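Local coordinates for uncharacterized protein (Parabacteroides merdae ATCC 43184, PDB 5BMT), which is of unknown function but carries an immunoglobulin-like fold and a region related to the OB domain of a Bacteroides lipoprotein, at residues S91-M96 and T136-M141; D99-L104 and C160-K165; I123-S128 and N176-I181; K209-F214 and A222-S227. All blocks are in the same frame, centred on the assembly; numbering follows the deposited sequence.

Overall arrangement
From the N terminus, the chain first makes a five-stranded sheet, then enters the larger mixed sheet that holds all four contacts. Contact 1 sets the loop after strand 85-89 beside the end of strand 134-140. Contact 2 brings the short strand 101-102 onto strand 153-167, and contact 3 closes strand 118-126 against strand 173-184. These three cross one another, since their segments alternate along the chain. Contact 4 follows in series and closes the hairpin of strands 203-214 and 221-233. Contact 2 touches each of the others. Its Arg162 bonds to Asp94 O, Leu104 packs on Pro124, and Leu104 N bonds to Pro211 O.

Contact 1: S91-M96 and T136-M141; sequences SPLDSM and TYIMSM
Pro92 and Met141 bring the two backbones nearest, with CA atoms 5.3 Å apart, yet no direct hydrogen bond joins the irregular segment 91-96 to segment 136-141. A water does it instead. It accepts from Leu93 N at 2.9 Å and lies 2.7 Å from Ser140 OG. Ser140 turns its hydroxyl between its own backbone N and carbonyl carbon (chi1 59°), which points OG at this water. Its CB rests 3.9 Å from Ser91 O. The apolar touch is a light one: Leu93 CD1 meets Ile138 CG2 at 4.2 Å, methyl to methyl, and the two side chains cross obliquely. Pro92 CD lies 3.8 Å from Met141 O, a buried carbonyl with no polar partner in the model. Only Ser91, Pro92 and Leu93 touch the other segment; the loop then leads away. There Asp94 OD1 accepts from Met96 N from above the carboxylate plane, at 3.1 Å, and closes an Asx turn. Arg162 of strand 153-167 touches both Leu93 and Ile138. Strand 85-89 runs parallel to strand 134-140, with Met139 and Met141 packed on Leu88.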
loop_
_atom_site.group_PDB
_atom_site.type_symbol
_atom_site.label_atom_id
_atom_site.label_comp_id
_atom_site.label_asym_id
_atom_site.label_seq_id
_atom_site.Cartn_x
_atom_site.Cartn_y
_atom_site.Cartn_z
ATOM N N SER A 91 8.624 -13.487 -9.234
ATOM C CA SER A 91 9.640 -14.541 -9.068
ATOM C C SER A 91 9.546 -15.035 -7.625
ATOM O O SER A 91 10.146 -14.442 -6.742
ATOM C CB SER A 91 11.050 -14.001 -9.358
ATOM O OG SER A 91 11.273 -13.486 -10.667
ATOM N N PRO A 92 8.797 -16.107 -7.361
ATOM C CA PRO A 92 8.662 -16.577 -5.965
ATOM C C PRO A 92 9.985 -17.070 -5.386
ATOM O O PRO A 92 10.865 -17.558 -6.107
ATOM C CB PRO A 92 7.615 -17.688 -6.058
ATOM C CG PRO A 92 7.630 -18.118 -7.473
ATOM C CD PRO A 92 8.003 -16.926 -8.296
ATOM N N LEU A 93 10.153 -16.833 -4.079
ATOM C CA LEU A 93 11.351 -17.191 -3.325
ATOM C C LEU A 93 11.111 -18.424 -2.481
ATOM O O LEU A 93 9.966 -18.720 -2.167
ATOM C CB LEU A 93 11.727 -16.023 -2.398
ATOM C CG LEU A 93 12.041 -14.686 -3.103
ATOM C CD1 LEU A 93 12.226 -13.555 -2.085
ATOM C CD2 LEU A 93 13.251 -14.817 -3.970
ATOM N N ASP A 94 12.178 -19.130 -2.114
ATOM C CA ASP A 94 12.029 -20.291 -1.234
ATOM C C ASP A 94 12.263 -19.844 0.239
ATOM O O ASP A 94 12.391 -18.641 0.511
ATOM C CB ASP A 94 12.951 -21.454 -1.665
ATOM C CG ASP A 94 14.446 -21.175 -1.630
ATOM O OD1 ASP A 94 14.856 -20.193 -0.979
ATOM O OD2 ASP A 94 15.210 -21.958 -2.242
ATOM N N SER A 95 12.313 -20.819 1.171
ATOM C CA SER A 95 12.464 -20.563 2.606
ATOM C C SER A 95 13.870 -20.126 3.015
ATOM O O SER A 95 14.057 -19.731 4.168
ATOM C CB SER A 95 12.052 -21.789 3.409
ATOM O OG SER A 95 10.656 -21.992 3.283
HETATM N N MSE A 96 14.864 -20.173 2.104
HETATM C CA MSE A 96 16.205 -19.727 2.490
HETATM C C MSE A 96 16.195 -18.254 2.893
HETATM O O MSE A 96 15.610 -17.431 2.175
HETATM C CB MSE A 96 17.221 -19.937 1.365
HETATM C CG MSE A 96 17.382 -21.405 0.938
HETATM SE SE MSE A 96 17.905 -22.642 2.385
HETATM C CE MSE A 96 19.534 -21.693 3.051
ATOM N N THR A 136 15.008 -2.365 2.989
ATOM C CA THR A 136 14.473 -2.477 1.638
ATOM C C THR A 136 13.635 -3.746 1.617
ATOM O O THR A 136 13.758 -4.607 2.511
ATOM C CB THR A 136 15.485 -2.393 0.509
ATOM O OG1 THR A 136 16.475 -3.384 0.713
ATOM C CG2 THR A 136 16.036 -0.956 0.355
ATOM N N TYR A 137 12.771 -3.839 0.628
ATOM C CA TYR A 137 11.772 -4.886 0.595
ATOM C C TYR A 137 11.658 -5.571 -0.724
ATOM O O TYR A 137 12.070 -5.060 -1.761
ATOM C CB TYR A 137 10.382 -4.252 0.910
ATOM C CG TYR A 137 10.327 -3.635 2.294
ATOM C CD1 TYR A 137 9.968 -4.398 3.403
ATOM C CD2 TYR A 137 10.681 -2.294 2.505
ATOM C CE1 TYR A 137 9.990 -3.861 4.688
ATOM C CE2 TYR A 137 10.712 -1.748 3.790
ATOM C CZ TYR A 137 10.355 -2.536 4.876
ATOM O OH TYR A 137 10.394 -2.020 6.158
ATOM N N ILE A 138 11.059 -6.759 -0.675
ATOM C CA ILE A 138 10.705 -7.498 -1.851
ATOM C C ILE A 138 9.289 -8.012 -1.639
ATOM O O ILE A 138 9.013 -8.711 -0.651
ATOM C CB ILE A 138 11.716 -8.645 -2.223
ATOM C CG1 ILE A 138 11.181 -9.544 -3.350
ATOM C CG2 ILE A 138 12.087 -9.516 -1.027
ATOM C CD1 ILE A 138 11.412 -9.040 -4.585
HETATM N N MSE A 139 8.395 -7.641 -2.545
HETATM C CA MSE A 139 7.024 -8.129 -2.569
HETATM C C MSE A 139 6.945 -9.063 -3.753
HETATM O O MSE A 139 7.222 -8.642 -4.878
HETATM C CB MSE A 139 6.018 -6.969 -2.669
HETATM C CG MSE A 139 4.577 -7.441 -2.670
HETATM SE SE MSE A 139 3.923 -8.004 -0.936
HETATM C CE MSE A 139 2.689 -6.578 -0.524
ATOM N N SER A 140 6.633 -10.329 -3.507
ATOM C CA SER A 140 6.616 -11.273 -4.596
ATOM C C SER A 140 5.366 -12.112 -4.583
ATOM O O SER A 140 4.665 -12.184 -3.572
ATOM C CB SER A 140 7.860 -12.164 -4.517
ATOM O OG SER A 140 7.936 -12.877 -3.287
HETATM N N MSE A 141 5.207 -12.914 -5.610
HETATM C CA MSE A 141 4.119 -13.865 -5.625
HETATM C C MSE A 141 4.323 -14.831 -6.744
HETATM O O MSE A 141 5.102 -14.570 -7.668
HETATM C CB MSE A 141 2.723 -13.207 -5.706
HETATM C CG MSE A 141 2.573 -12.162 -6.793
HETATM SE SE MSE A 141 0.744 -12.188 -7.415
HETATM C CE MSE A 141 0.883 -13.600 -8.375
HETATM O O HOH W 1 7.995 -15.527 -2.660
#

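Contact 2: D99-L104 and C160-K165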
loop_
_atom_site.group_PDB
_atom_site.type_symbol
_atom_site.label_atom_id
_atom_site.label_comp_id
_atom_site.label_asym_id
_atom_site.label_seq_id
_atom_site.Cartn_x
_atom_site.Cartn_y
_atom_site.Cartn_z
ATOM N N ASP A 99 20.178 -12.373 2.546
ATOM C CA ASP A 99 21.230 -11.709 3.308
ATOM C C ASP A 99 20.607 -10.541 4.077
ATOM O O ASP A 99 19.775 -9.818 3.514
ATOM C CB ASP A 99 22.341 -11.198 2.384
ATOM C CG ASP A 99 23.122 -12.268 1.633
ATOM O OD1 ASP A 99 23.195 -13.422 2.132
ATOM O OD2 ASP A 99 23.701 -11.941 0.573
ATOM N N ASN A 100 20.931 -10.426 5.385
ATOM C CA ASN A 100 20.457 -9.345 6.260
ATOM C C ASN A 100 18.919 -9.350 6.387
ATOM O O ASN A 100 18.326 -8.308 6.645
ATOM C CB ASN A 100 20.956 -7.965 5.756
ATOM C CG ASN A 100 22.462 -7.890 5.681
ATOM O OD1 ASN A 100 23.047 -7.615 4.629
ATOM N ND2 ASN A 100 23.113 -8.220 6.768
ATOM N N GLU A 101 18.287 -10.518 6.212
ATOM C CA GLU A 101 16.837 -10.595 6.307
ATOM C C GLU A 101 16.339 -10.244 7.709
ATOM O O GLU A 101 16.976 -10.588 8.709
ATOM C CB GLU A 101 16.326 -11.984 5.909
ATOM C CG GLU A 101 14.804 -12.018 5.813
ATOM C CD GLU A 101 14.162 -13.030 4.897
ATOM O OE1 GLU A 101 14.849 -13.974 4.448
ATOM O OE2 GLU A 101 12.953 -12.875 4.632
ATOM N N LEU A 102 15.163 -9.589 7.763
ATOM C CA LEU A 102 14.502 -9.240 9.017
ATOM C C LEU A 102 13.200 -9.987 9.175
ATOM O O LEU A 102 12.461 -10.159 8.197
ATOM C CB LEU A 102 14.174 -7.738 9.012
ATOM C CG LEU A 102 15.368 -6.817 8.914
ATOM C CD1 LEU A 102 14.907 -5.403 8.633
ATOM C CD2 LEU A 102 16.203 -6.835 10.209
ATOM N N LEU A 103 12.858 -10.341 10.406
ATOM C CA LEU A 103 11.547 -10.895 10.698
ATOM C C LEU A 103 10.561 -9.747 10.800
ATOM O O LEU A 103 10.925 -8.638 11.245
ATOM C CB LEU A 103 11.555 -11.657 12.021
ATOM C CG LEU A 103 12.450 -12.858 12.045
ATOM C CD1 LEU A 103 12.479 -13.472 13.468
ATOM C CD2 LEU A 103 12.018 -13.901 10.998
ATOM N N LEU A 104 9.315 -10.016 10.452
ATOM C CA LEU A 104 8.245 -9.017 10.553
ATOM C C LEU A 104 7.212 -9.465 11.581
ATOM O O LEU A 104 7.160 -10.644 11.949
ATOM C CB LEU A 104 7.580 -8.833 9.182
ATOM C CG LEU A 104 8.270 -7.895 8.175
ATOM C CD1 LEU A 104 9.509 -8.503 7.591
ATOM C CD2 LEU A 104 7.339 -7.665 6.992
ATOM N N CYS A 160 3.772 -12.255 -0.893
ATOM C CA CYS A 160 4.759 -12.406 0.154
ATOM C C CYS A 160 5.596 -11.145 0.297
ATOM O O CYS A 160 6.089 -10.608 -0.689
ATOM C CB CYS A 160 5.638 -13.613 -0.125
ATOM S SG CYS A 160 6.969 -13.819 1.071
ATOM N N LEU A 161 5.775 -10.680 1.550
ATOM C CA LEU A 161 6.600 -9.500 1.809
ATOM C C LEU A 161 7.780 -9.911 2.660
ATOM O O LEU A 161 7.598 -10.530 3.730
ATOM C CB LEU A 161 5.833 -8.382 2.512
ATOM C CG LEU A 161 6.647 -7.094 2.763
ATOM C CD1 LEU A 161 7.042 -6.404 1.460
ATOM C CD2 LEU A 161 5.860 -6.127 3.618
ATOM N N ARG A 162 8.997 -9.620 2.156
ATOM C CA ARG A 162 10.217 -9.859 2.896
ATOM C C ARG A 162 11.048 -8.586 2.945
ATOM O O ARG A 162 10.881 -7.691 2.104
ATOM C CB ARG A 162 10.984 -11.052 2.319
ATOM C CG ARG A 162 10.126 -12.304 2.586
ATOM C CD ARG A 162 10.548 -13.552 1.880
ATOM N NE ARG A 162 11.770 -14.094 2.458
ATOM C CZ ARG A 162 12.319 -15.243 2.078
ATOM N NH1 ARG A 162 11.726 -15.999 1.164
ATOM N NH2 ARG A 162 13.435 -15.667 2.647
ATOM N N ALA A 163 11.884 -8.483 3.965
ATOM C CA ALA A 163 12.680 -7.280 4.211
ATOM C C ALA A 163 14.137 -7.597 4.434
ATOM O O ALA A 163 14.447 -8.617 5.067
ATOM C CB ALA A 163 12.160 -6.569 5.449
ATOM N N GLN A 164 14.997 -6.673 4.007
ATOM C CA GLN A 164 16.436 -6.743 4.283
ATOM C C GLN A 164 16.858 -5.463 4.967
ATOM O O GLN A 164 16.409 -4.386 4.567
ATOM C CB GLN A 164 17.275 -6.928 3.009
ATOM C CG GLN A 164 17.071 -8.279 2.322
ATOM C CD GLN A 164 17.769 -8.285 0.979
ATOM O OE1 GLN A 164 17.350 -7.615 0.033
ATOM N NE2 GLN A 164 18.863 -9.030 0.869
ATOM N N LYS A 165 17.731 -5.562 5.979
ATOM C CA LYS A 165 18.255 -4.357 6.617
ATOM C C LYS A 165 19.307 -3.741 5.689
ATOM O O LYS A 165 20.197 -4.470 5.222
ATOM C CB LYS A 165 18.856 -4.678 8.002
ATOM C CG LYS A 165 19.045 -3.433 8.883
ATOM C CD LYS A 165 19.868 -3.715 10.155
ATOM C CE LYS A 165 19.251 -4.722 11.087
ATOM N NZ LYS A 165 20.087 -4.897 12.313
HETATM O O HOH W 2 11.712 -10.689 5.655
#
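Glu101 and Arg162 face each other where the short, weakly bonded strand 101-102 is added antiparallel to strand 153-167 of the larger mixed sheet. Glu101 and Gln164 form a non-hydrogen-bonded pair. Beside it, Lys165 N gives a bond to Asn100 O, and Leu102 N gives one to Ala163 O at 3.0 Å. The side chain of Glu101 shows how the edge is fastened. Its CB lies 3.9 Å from Ala163 O. CG is swung away from the backbone N (chi1 -172°) and passes the same oxygen more closely. CD faces the guanidinium edge. There OE1 takes Arg162 NH2 and OE2 takes Arg162 NE, both at 2.8 Å and both nearly straight at 170°. This is a side-on, two-nitrogen salt bridge, with carboxylate and guanidinium planes only 17° apart. OE1 uses its syn lone pair, and OE2 is met on its syn side. OE1 also accepts from Leu98 N, and a water that accepts from Ala163 N lies 2.7 Å from Glu101 OE2. Arg162 also bonds to Asp94 O and Met96 O, which ties the preceding loop to the strand. A leucine in its place would probably leave the buried Glu101 carboxylate without its counter-charge and those two loop carbonyls without their donor. On the other face, Leu104 CD1 packs on Ala163 CB and Leu104 CD2 on Leu161 CD2. Leu102 CD2 lies on Lys165 CE, while Lys165 NZ pairs with Glu168. At the Asp99 end, Gln164 NE2 donates to Asp99 O at 2.9 Å, in the carbonyl plane and on a lone pair.

Contact 3: I123-S128 and N176-I181; sequences IPTFTS and NAMDPI
Ile123 CG2 sits against Met178 CB at 3.7 Å, and the same methyl meets Pro180 CG. Ile123 CG1 is anti to the carbonyl carbon (chi1 -51°), which turns CG2 toward Met178. Pro124 occupies the opposite flank: its CD lies 4.3 Å from Ile181 CG1, and CG and CD both press on Asp179 O, CD at 3.1 Å. Tyr137, Leu104 and Leu161 pack around this proline. Thr125 and Met178 lie side by side and point the same way, with Thr125 OG1 3.9 Å from Met178 CG. Phe126 turns its ring edge to Asp179 CB. Outward comes the antiparallel pairing. Asp179 N reaches Pro124 O at 3.0 Å, nearly along the C=O axis. Phe126 N meets Ala177 O in the carbonyl plane, while the return bond from Ala177 N to Phe126 O is weak. Asn176 N closes the end on Thr127 O, where the chain turns a corner at both residues. A glycine in place of Pro124 would probably open a gap beside Ile181 and Tyr137 and let the backbone turn more freely. Asp179 OD2 is held by Tyr137 OH of strand 134-140. Backbone bonds thus fix the register, and Asp179 anchors the pair to a third strand.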
loop_
_atom_site.group_PDB
_atom_site.type_symbol
_atom_site.label_atom_id
_atom_site.label_comp_id
_atom_site.label_asym_id
_atom_site.label_seq_id
_atom_site.Cartn_x
_atom_site.Cartn_y
_atom_site.Cartn_z
ATOM N N ILE A 123 1.969 -2.010 5.142
ATOM C CA ILE A 123 2.579 -1.508 6.362
ATOM C C ILE A 123 3.332 -2.637 7.099
ATOM O O ILE A 123 2.812 -3.238 8.046
ATOM C CB ILE A 123 1.544 -0.813 7.266
ATOM C CG1 ILE A 123 0.720 0.252 6.464
ATOM C CG2 ILE A 123 2.285 -0.153 8.452
ATOM C CD1 ILE A 123 -0.361 0.945 7.303
ATOM N N PRO A 124 4.561 -2.952 6.669
ATOM C CA PRO A 124 5.359 -3.933 7.426
ATOM C C PRO A 124 5.590 -3.385 8.821
ATOM O O PRO A 124 5.854 -2.168 8.994
ATOM C CB PRO A 124 6.667 -4.041 6.643
ATOM C CG PRO A 124 6.730 -2.831 5.780
ATOM C CD PRO A 124 5.320 -2.374 5.538
ATOM N N THR A 125 5.464 -4.266 9.820
ATOM C CA THR A 125 5.643 -3.928 11.224
ATOM C C THR A 125 6.780 -4.773 11.764
ATOM O O THR A 125 6.977 -5.899 11.277
ATOM C CB THR A 125 4.322 -4.154 11.973
ATOM O OG1 THR A 125 3.273 -3.523 11.229
ATOM C CG2 THR A 125 4.343 -3.609 13.398
ATOM N N PHE A 126 7.516 -4.241 12.749
ATOM C CA PHE A 126 8.639 -4.921 13.352
ATOM C C PHE A 126 8.544 -4.915 14.847
ATOM O O PHE A 126 8.256 -3.869 15.442
ATOM C CB PHE A 126 9.950 -4.226 12.943
ATOM C CG PHE A 126 10.173 -4.218 11.455
ATOM C CD1 PHE A 126 9.621 -3.217 10.659
ATOM C CD2 PHE A 126 10.848 -5.260 10.833
ATOM C CE1 PHE A 126 9.776 -3.242 9.276
ATOM C CE2 PHE A 126 10.994 -5.288 9.444
ATOM C CZ PHE A 126 10.427 -4.289 8.676
ATOM N N THR A 127 8.923 -6.044 15.475
ATOM C CA THR A 127 8.997 -6.143 16.941
ATOM C C THR A 127 9.871 -5.001 17.463
ATOM O O THR A 127 9.478 -4.300 18.389
ATOM C CB THR A 127 9.527 -7.519 17.349
ATOM O OG1 THR A 127 8.650 -8.520 16.851
ATOM C CG2 THR A 127 9.694 -7.658 18.871
ATOM N N SER A 128 11.054 -4.823 16.851
ATOM C CA SER A 128 11.957 -3.742 17.209
ATOM C C SER A 128 12.792 -3.330 16.031
ATOM O O SER A 128 13.085 -4.135 15.147
ATOM C CB SER A 128 12.867 -4.126 18.378
ATOM O OG SER A 128 13.797 -5.139 18.056
ATOM N N ASN A 176 7.426 -2.172 17.949
ATOM C CA ASN A 176 6.239 -2.219 17.074
ATOM C C ASN A 176 6.279 -1.114 16.030
ATOM O O ASN A 176 5.279 -0.426 15.770
ATOM C CB ASN A 176 4.929 -2.116 17.913
ATOM C CG ASN A 176 4.851 -3.142 19.008
ATOM O OD1 ASN A 176 5.231 -4.308 18.822
ATOM N ND2 ASN A 176 4.514 -2.705 20.231
ATOM N N ALA A 177 7.449 -0.974 15.405
ATOM C CA ALA A 177 7.681 0.069 14.423
ATOM C C ALA A 177 7.035 -0.271 13.126
ATOM O O ALA A 177 7.007 -1.436 12.739
ATOM C CB ALA A 177 9.178 0.255 14.221
HETATM N N MSE A 178 6.512 0.749 12.451
HETATM C CA MSE A 178 5.827 0.578 11.178
HETATM C C MSE A 178 6.572 1.303 10.081
HETATM O O MSE A 178 7.116 2.381 10.317
HETATM C CB MSE A 178 4.387 1.084 11.271
HETATM C CG MSE A 178 3.541 0.236 12.220
HETATM SE SE MSE A 178 1.775 0.940 12.655
HETATM C CE MSE A 178 2.069 2.848 12.268
ATOM N N ASP A 179 6.621 0.704 8.895
ATOM C CA ASP A 179 7.340 1.295 7.755
ATOM C C ASP A 179 6.482 1.226 6.487
ATOM O O ASP A 179 6.740 0.407 5.596
ATOM C CB ASP A 179 8.672 0.561 7.536
ATOM C CG ASP A 179 9.651 1.218 6.563
ATOM O OD1 ASP A 179 9.462 2.418 6.235
ATOM O OD2 ASP A 179 10.640 0.552 6.166
ATOM N N PRO A 180 5.493 2.123 6.363
ATOM C CA PRO A 180 4.618 2.087 5.186
ATOM C C PRO A 180 5.399 2.250 3.884
ATOM O O PRO A 180 6.265 3.129 3.773
ATOM C CB PRO A 180 3.651 3.254 5.414
ATOM C CG PRO A 180 3.735 3.553 6.891
ATOM C CD PRO A 180 5.092 3.154 7.345
ATOM N N ILE A 181 5.095 1.391 2.914
ATOM C CA ILE A 181 5.728 1.418 1.583
ATOM C C ILE A 181 4.658 1.291 0.497
ATOM O O ILE A 181 3.526 0.896 0.783
ATOM C CB ILE A 181 6.807 0.300 1.418
ATOM C CG1 ILE A 181 6.140 -1.081 1.558
ATOM C CG2 ILE A 181 7.954 0.496 2.415
ATOM C CD1 ILE A 181 7.069 -2.306 1.243
#

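Contact 4: K209-F214 and A222-S227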
loop_
_atom_site.group_PDB
_atom_site.type_symbol
_atom_site.label_atom_id
_atom_site.label_comp_id
_atom_site.label_asym_id
_atom_site.label_seq_id
_atom_site.Cartn_x
_atom_site.Cartn_y
_atom_site.Cartn_z
ATOM N N LYS A 209 1.763 -12.674 3.211
ATOM C CA LYS A 209 2.482 -13.485 4.168
ATOM C C LYS A 209 3.870 -12.876 4.409
ATOM O O LYS A 209 4.426 -12.165 3.559
ATOM C CB LYS A 209 2.535 -14.932 3.721
ATOM C CG LYS A 209 3.514 -15.313 2.672
ATOM C CD LYS A 209 3.600 -16.872 2.695
ATOM C CE LYS A 209 4.920 -17.388 2.184
ATOM N NZ LYS A 209 4.747 -18.422 1.126
ATOM N N TYR A 210 4.413 -13.105 5.591
ATOM C CA TYR A 210 5.696 -12.534 5.942
ATOM C C TYR A 210 6.428 -13.454 6.918
ATOM O O TYR A 210 5.778 -14.215 7.633
ATOM C CB TYR A 210 5.498 -11.128 6.591
ATOM C CG TYR A 210 4.571 -11.132 7.795
ATOM C CD1 TYR A 210 5.055 -11.401 9.072
ATOM C CD2 TYR A 210 3.212 -10.872 7.653
ATOM C CE1 TYR A 210 4.209 -11.407 10.178
ATOM C CE2 TYR A 210 2.350 -10.877 8.750
ATOM C CZ TYR A 210 2.856 -11.140 10.015
ATOM O OH TYR A 210 2.033 -11.143 11.121
ATOM N N PRO A 211 7.756 -13.369 7.006
ATOM C CA PRO A 211 8.484 -14.257 7.942
ATOM C C PRO A 211 8.221 -13.864 9.397
ATOM O O PRO A 211 8.404 -12.712 9.788
ATOM C CB PRO A 211 9.961 -14.035 7.576
ATOM C CG PRO A 211 9.949 -13.458 6.209
ATOM C CD PRO A 211 8.683 -12.601 6.156
ATOM N N LEU A 212 7.878 -14.867 10.214
ATOM C CA LEU A 212 7.571 -14.663 11.627
ATOM C C LEU A 212 8.717 -15.163 12.509
ATOM O O LEU A 212 9.025 -14.539 13.531
ATOM C CB LEU A 212 6.286 -15.430 11.938
ATOM C CG LEU A 212 5.590 -15.151 13.232
ATOM C CD1 LEU A 212 5.107 -13.637 13.309
ATOM C CD2 LEU A 212 4.349 -16.053 13.340
ATOM N N THR A 213 9.308 -16.317 12.163
ATOM C CA THR A 213 10.453 -16.823 12.931
ATOM C C THR A 213 11.484 -17.419 11.999
ATOM O O THR A 213 11.133 -17.882 10.910
ATOM C CB THR A 213 10.065 -17.903 13.980
ATOM O OG1 THR A 213 9.602 -19.089 13.323
ATOM C CG2 THR A 213 9.064 -17.411 15.031
ATOM N N PHE A 214 12.736 -17.441 12.433
ATOM C CA PHE A 214 13.798 -18.148 11.717
ATOM C C PHE A 214 13.990 -19.538 12.326
ATOM O O PHE A 214 13.537 -19.806 13.459
ATOM C CB PHE A 214 15.145 -17.406 11.844
ATOM C CG PHE A 214 15.283 -16.091 11.127
ATOM C CD1 PHE A 214 15.185 -16.023 9.740
ATOM C CD2 PHE A 214 15.616 -14.938 11.823
ATOM C CE1 PHE A 214 15.347 -14.806 9.071
ATOM C CE2 PHE A 214 15.845 -13.741 11.151
ATOM C CZ PHE A 214 15.675 -13.672 9.785
ATOM N N ALA A 222 11.369 -20.274 9.405
ATOM C CA ALA A 222 10.709 -21.433 10.008
ATOM C C ALA A 222 9.184 -21.299 9.982
ATOM O O ALA A 222 8.490 -22.291 9.729
ATOM C CB ALA A 222 11.190 -21.620 11.441
ATOM N N THR A 223 8.646 -20.118 10.353
ATOM C CA THR A 223 7.203 -19.924 10.352
ATOM C C THR A 223 6.852 -18.593 9.698
ATOM O O THR A 223 7.676 -17.668 9.665
ATOM C CB THR A 223 6.567 -20.002 11.755
ATOM O OG1 THR A 223 6.996 -18.872 12.526
ATOM C CG2 THR A 223 6.869 -21.318 12.483
ATOM N N TRP A 224 5.619 -18.500 9.239
ATOM C CA TRP A 224 5.112 -17.314 8.541
ATOM C C TRP A 224 3.884 -16.770 9.217
ATOM O O TRP A 224 3.081 -17.537 9.784
ATOM C CB TRP A 224 4.732 -17.705 7.099
ATOM C CG TRP A 224 5.862 -18.295 6.306
ATOM C CD1 TRP A 224 6.301 -19.592 6.333
ATOM C CD2 TRP A 224 6.751 -17.584 5.448
ATOM N NE1 TRP A 224 7.363 -19.745 5.472
ATOM C CE2 TRP A 224 7.655 -18.526 4.907
ATOM C CE3 TRP A 224 6.826 -16.241 5.021
ATOM C CZ2 TRP A 224 8.655 -18.160 4.003
ATOM C CZ3 TRP A 224 7.823 -15.883 4.125
ATOM C CH2 TRP A 224 8.718 -16.836 3.627
ATOM N N GLY A 225 3.736 -15.459 9.120
ATOM C CA GLY A 225 2.545 -14.754 9.575
ATOM C C GLY A 225 1.760 -14.327 8.352
ATOM O O GLY A 225 2.303 -14.283 7.236
ATOM N N TYR A 226 0.483 -13.971 8.541
ATOM C CA TYR A 226 -0.375 -13.563 7.434
ATOM C C TYR A 226 -1.183 -12.365 7.843
ATOM O O TYR A 226 -1.724 -12.319 8.971
ATOM C CB TYR A 226 -1.346 -14.714 7.033
ATOM C CG TYR A 226 -0.627 -15.971 6.584
ATOM C CD1 TYR A 226 -0.163 -16.905 7.509
ATOM C CD2 TYR A 226 -0.391 -16.215 5.232
ATOM C CE1 TYR A 226 0.559 -18.034 7.106
ATOM C CE2 TYR A 226 0.281 -17.370 4.812
ATOM C CZ TYR A 226 0.771 -18.263 5.755
ATOM O OH TYR A 226 1.461 -19.385 5.356
ATOM N N SER A 227 -1.311 -11.428 6.930
ATOM C CA SER A 227 -2.177 -10.272 7.153
ATOM C C SER A 227 -3.633 -10.704 7.130
ATOM O O SER A 227 -3.957 -11.816 6.709
ATOM C CB SER A 227 -1.968 -9.261 6.016
ATOM O OG SER A 227 -2.578 -9.675 4.792
HETATM O O HOH W 3 -0.656 -10.575 10.750
#
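Thr223 O is gripped by two backbone donors, Leu212 N at 2.9 Å and Thr213 N at 3.3 Å, which come from the same face of its carbonyl plane. This is a classic beta bulge. Thr213 O takes Ala222 N at 2.8 Å and, weakly, Thr223 N, a second classic bulge. The two threonine hydroxyls meet here, OG1 to OG1, at 2.7 Å, and either could donate. Both OG1 atoms sit between backbone N and carbonyl carbon (chi1 66° in Thr213, 68° in Thr223), which brings them together on one face. Beyond the bulges, Tyr210 and Gly225 form a hydrogen-bonded pair. The Tyr210 ring lies over Gly225, whose CA is 3.9 Å from the ring centroid in a CH-pi contact. A CB at that glycine would run into the ring. A water links Tyr210 OH to Tyr226 O. On the other face, Lys209 stretches over the six-membered ring of Trp224: CE stands 3.7 Å from its centroid, and NZ makes a cation-pi contact at 4.7 Å. Pro211 CG meets Trp224 CZ3. The hairpin thus keeps its bonding through the bulges, aromatic rings pack on both faces, and Trp224 is likely to stabilise the Lys209 charge.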